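Diheme cytochrome c (Shewanella baltica, PDB 3U99) binds two covalently attached c-type hemes, each with two axial histidines at its iron, and probably serves in electron transfer. Local coordinates at residues A[35-40]-A[60-65]. Numbering follows the deposited sequence. Where two conformers were deposited one is given.
With HEC (heme c), chain C.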
loop_
_atom_site.group_PDB
_atom_site.type_symbol
_atom_site.label_atom_id
_atom_site.label_comp_id
_atom_site.label_asym_id
_atom_site.label_seq_id
_atom_site.Cartn_x
_atom_site.Cartn_y
_atom_site.Cartn_z
ATOM N N LYS A 35 2.791 2.400 -13.079
ATOM C CA LYS A 35 3.526 2.125 -11.870
ATOM C C LYS A 35 3.188 0.761 -11.297
ATOM O O LYS A 35 4.060 0.054 -10.762
ATOM C CB LYS A 35 3.291 3.288 -10.895
ATOM C CG LYS A 35 3.967 4.519 -11.427
ATOM C CD LYS A 35 3.983 5.754 -10.569
ATOM C CE LYS A 35 4.774 6.843 -11.289
ATOM N NZ LYS A 35 4.138 8.165 -11.296
ATOM N N TRP A 36 1.964 0.275 -11.425
ATOM C CA TRP A 36 1.667 -1.113 -11.044
ATOM C C TRP A 36 2.420 -2.096 -11.970
ATOM O O TRP A 36 2.957 -3.097 -11.473
ATOM C CB TRP A 36 0.184 -1.386 -11.116
ATOM C CG TRP A 36 -0.606 -0.849 -9.949
ATOM C CD1 TRP A 36 -1.680 -0.036 -10.058
ATOM C CD2 TRP A 36 -0.365 -1.093 -8.569
ATOM N NE1 TRP A 36 -2.149 0.255 -8.801
ATOM C CE2 TRP A 36 -1.355 -0.400 -7.878
ATOM C CE3 TRP A 36 0.543 -1.834 -7.840
ATOM C CZ2 TRP A 36 -1.458 -0.398 -6.477
ATOM C CZ3 TRP A 36 0.452 -1.852 -6.479
ATOM C CH2 TRP A 36 -0.544 -1.136 -5.793
ATOM N N ARG A 37 2.468 -1.836 -13.264
ATOM C CA ARG A 37 3.168 -2.758 -14.145
ATOM C C ARG A 37 4.650 -2.833 -13.819
ATOM O O ARG A 37 5.265 -3.883 -13.954
ATOM C CB ARG A 37 2.965 -2.299 -15.591
ATOM C CG ARG A 37 1.582 -2.569 -16.157
ATOM C CD ARG A 37 1.562 -2.450 -17.678
ATOM N NE ARG A 37 1.719 -1.057 -18.099
ATOM C CZ ARG A 37 0.767 -0.181 -18.365
ATOM N NH1 ARG A 37 -0.532 -0.498 -18.280
ATOM N NH2 ARG A 37 1.056 1.061 -18.736
ATOM N N ALA A 38 5.219 -1.685 -13.371
ATOM C CA ALA A 38 6.634 -1.731 -13.012
ATOM C C ALA A 38 6.836 -2.667 -11.838
ATOM O O ALA A 38 7.871 -3.330 -11.704
ATOM C CB ALA A 38 7.081 -0.308 -12.734
ATOM N N ILE A 39 5.884 -2.781 -10.918
ATOM C CA ILE A 39 5.971 -3.700 -9.788
ATOM C C ILE A 39 5.743 -5.121 -10.189
ATOM O O ILE A 39 6.515 -6.026 -9.848
ATOM C CB ILE A 39 4.977 -3.218 -8.680
ATOM C CG1 ILE A 39 5.459 -1.913 -8.066
ATOM C CG2 ILE A 39 4.799 -4.302 -7.630
ATOM C CD1 ILE A 39 4.583 -1.206 -7.078
ATOM N N THR A 40 4.705 -5.392 -10.991
ATOM C CA THR A 40 4.355 -6.774 -11.285
ATOM C C THR A 40 5.258 -7.375 -12.362
ATOM O O THR A 40 5.222 -8.610 -12.543
ATOM C CB THR A 40 2.868 -6.910 -11.702
ATOM O OG1 THR A 40 2.619 -6.040 -12.802
ATOM C CG2 THR A 40 1.928 -6.442 -10.619
ATOM N N ARG A 60 -3.240 -12.363 -13.718
ATOM C CA ARG A 60 -4.544 -11.906 -13.229
ATOM C C ARG A 60 -4.350 -10.751 -12.258
ATOM O O ARG A 60 -5.180 -9.833 -12.207
ATOM C CB ARG A 60 -5.308 -13.030 -12.570
ATOM C CG ARG A 60 -5.873 -14.025 -13.551
ATOM C CD ARG A 60 -6.911 -14.916 -12.866
ATOM N NE ARG A 60 -6.303 -15.738 -11.811
ATOM C CZ ARG A 60 -5.748 -16.924 -11.946
ATOM N NH1 ARG A 60 -5.720 -17.523 -13.120
ATOM N NH2 ARG A 60 -5.250 -17.526 -10.871
ATOM N N ILE A 61 -3.302 -10.743 -11.459
ATOM C CA ILE A 61 -3.018 -9.634 -10.541
ATOM C C ILE A 61 -2.729 -8.352 -11.298
ATOM O O ILE A 61 -3.278 -7.294 -11.007
ATOM C CB ILE A 61 -1.865 -10.024 -9.599
ATOM C CG1 ILE A 61 -2.243 -11.147 -8.656
ATOM C CG2 ILE A 61 -1.389 -8.782 -8.837
ATOM C CD1 ILE A 61 -3.241 -10.825 -7.684
ATOM N N GLU A 62 -1.848 -8.445 -12.301
ATOM C CA GLU A 62 -1.499 -7.297 -13.109
ATOM C C GLU A 62 -2.733 -6.742 -13.791
ATOM O O GLU A 62 -2.963 -5.536 -13.832
ATOM C CB GLU A 62 -0.437 -7.677 -14.129
ATOM C CG GLU A 62 0.001 -6.471 -14.958
ATOM C CD GLU A 62 1.239 -6.753 -15.782
ATOM O OE1 GLU A 62 2.320 -7.131 -15.253
ATOM O OE2 GLU A 62 1.085 -6.515 -17.034
ATOM N N GLU A 63 -3.542 -7.647 -14.361
ATOM C CA GLU A 63 -4.718 -7.196 -15.068
ATOM C C GLU A 63 -5.712 -6.502 -14.112
ATOM O O GLU A 63 -6.292 -5.463 -14.472
ATOM C CB GLU A 63 -5.353 -8.400 -15.757
ATOM C CG GLU A 63 -4.595 -8.915 -16.966
ATOM C CD GLU A 63 -4.918 -8.030 -18.163
ATOM O OE1 GLU A 63 -5.273 -6.848 -17.971
ATOM O OE2 GLU A 63 -4.864 -8.541 -19.309
ATOM N N TYR A 64 -5.868 -6.995 -12.922
ATOM C CA TYR A 64 -6.724 -6.395 -11.902
ATOM C C TYR A 64 -6.192 -4.987 -11.600
ATOM O O TYR A 64 -6.937 -4.014 -11.554
ATOM C CB TYR A 64 -6.758 -7.317 -10.636
ATOM C CG TYR A 64 -7.487 -6.516 -9.567
ATOM C CD1 TYR A 64 -8.858 -6.340 -9.561
ATOM C CD2 TYR A 64 -6.775 -5.897 -8.539
ATOM C CE1 TYR A 64 -9.497 -5.580 -8.553
ATOM C CE2 TYR A 64 -7.376 -5.104 -7.577
ATOM C CZ TYR A 64 -8.750 -4.952 -7.584
ATOM O OH TYR A 64 -9.326 -4.177 -6.648
ATOM N N LEU A 65 -4.894 -4.862 -11.308
ATOM C CA LEU A 65 -4.329 -3.594 -10.885
ATOM C C LEU A 65 -4.406 -2.584 -11.993
ATOM O O LEU A 65 -4.710 -1.431 -11.726
ATOM C CB LEU A 65 -2.883 -3.837 -10.426
ATOM C CG LEU A 65 -2.719 -4.541 -9.077
ATOM C CD1 LEU A 65 -1.263 -4.960 -8.840
ATOM C CD2 LEU A 65 -3.152 -3.648 -7.940
HETATM FE FE HEC C . 4.792 -5.815 -1.577
HETATM C CHA HEC C . 6.256 -2.981 -0.550
HETATM C CHB HEC C . 2.823 -4.061 -3.723
HETATM C CHC HEC C . 3.243 -8.672 -2.467
HETATM C CHD HEC C . 6.892 -7.580 0.431
HETATM N NA HEC C . 4.572 -3.873 -2.057
HETATM C C1A HEC C . 5.264 -2.817 -1.484
HETATM C C2A HEC C . 4.763 -1.561 -2.015
HETATM C C3A HEC C . 3.783 -1.884 -2.892
HETATM C C4A HEC C . 3.709 -3.338 -2.931
HETATM C CMA HEC C . 2.966 -0.938 -3.728
HETATM C CAA HEC C . 5.292 -0.239 -1.623
HETATM C CBA HEC C . 4.708 0.247 -0.312
HETATM C CGA HEC C . 5.144 1.690 -0.049
HETATM O O1A HEC C . 4.654 2.585 -0.789
HETATM O O2A HEC C . 5.972 1.960 0.841
HETATM N NB HEC C . 3.319 -6.279 -2.881
HETATM C C1B HEC C . 2.646 -5.415 -3.714
HETATM C C2B HEC C . 1.803 -6.196 -4.592
HETATM C C3B HEC C . 1.924 -7.491 -4.252
HETATM C C4B HEC C . 2.843 -7.549 -3.172
HETATM C CMB HEC C . 0.942 -5.556 -5.673
HETATM C CAB HEC C . 1.305 -8.744 -4.867
HETATM C CBB HEC C . 1.776 -8.899 -6.327
HETATM N NC HEC C . 4.994 -7.750 -1.095
HETATM C C1C HEC C . 4.225 -8.779 -1.512
HETATM C C2C HEC C . 4.584 -10.018 -0.915
HETATM C C3C HEC C . 5.611 -9.704 -0.096
HETATM C C4C HEC C . 5.904 -8.328 -0.233
HETATM C CMC HEC C . 3.831 -11.344 -1.106
HETATM C CAC HEC C . 6.333 -10.647 0.838
HETATM C CBC HEC C . 6.979 -11.871 0.212
HETATM N ND HEC C . 6.310 -5.361 -0.364
HETATM C C1D HEC C . 7.068 -6.248 0.340
HETATM C C2D HEC C . 8.093 -5.513 1.103
HETATM C C3D HEC C . 7.916 -4.208 0.838
HETATM C C4D HEC C . 6.770 -4.139 -0.044
HETATM C CMD HEC C . 9.236 -6.109 1.890
HETATM C CAD HEC C . 8.740 -3.088 1.379
HETATM C CBD HEC C . 8.146 -2.484 2.697
HETATM C CGD HEC C . 9.126 -1.460 3.262
HETATM O O1D HEC C . 8.669 -1.163 4.503
HETATM O O2D HEC C . 9.629 -0.639 2.359
HETATM O O HOH W 1 4.363 -5.599 -15.768
HETATM O O HOH W 2 3.853 -9.263 -15.209
#
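The indole of Trp36 takes Leu65 on one face. Leu65 CD2 sits 3.8 Å from the centroid of the six-membered ring of Trp36, 13° off its normal, a CH-pi contact. The second methyl, Leu65 CD1, lies 3.7 Å from Trp36 CE3. The two side chains cross at about a right angle. At the heme end of the ring, Trp36 CZ3 is 3.8 Å from heme methyl CMB, which approaches obliquely. The indole nitrogen, Trp36 NE1, is hydrogen-bonded to Ala28 O, which helps to hold the ring's rotation.

The polar side of the contact is one carboxylate oxygen gripped by three donors. Thr40 OG1 gives a 2.7 Å hydrogen bond to Glu62 OE1, on the anti side and 33° out of the carboxylate plane. Two waters also donate to OE1. One bridges to Arg37 O, the other to Thr40 O, near the end of helix 33-40. Glu62 reaches them because its chain is extended, with CG anti to the backbone N. Arg37 brings only its aliphatic part near OE2. Arg37 NE stays 5.6 Å from Glu62 OE2, with at most a long-range attraction.

On the apolar side, Thr40 CG2 turns to Leu65 CD1, 3.9 Å away. Ile39 CD1 and Leu65 CD1 also touch heme methyls. Ile61 and Leu65 pack on helix 13-19, which carries the heme cysteine Cys19. Segments 35-40 and 60-65 run nearly antiparallel, their axes at 167°. Together they form an apolar wall of a c-type heme pocket, polar on its outer side, in a diheme cytochrome c.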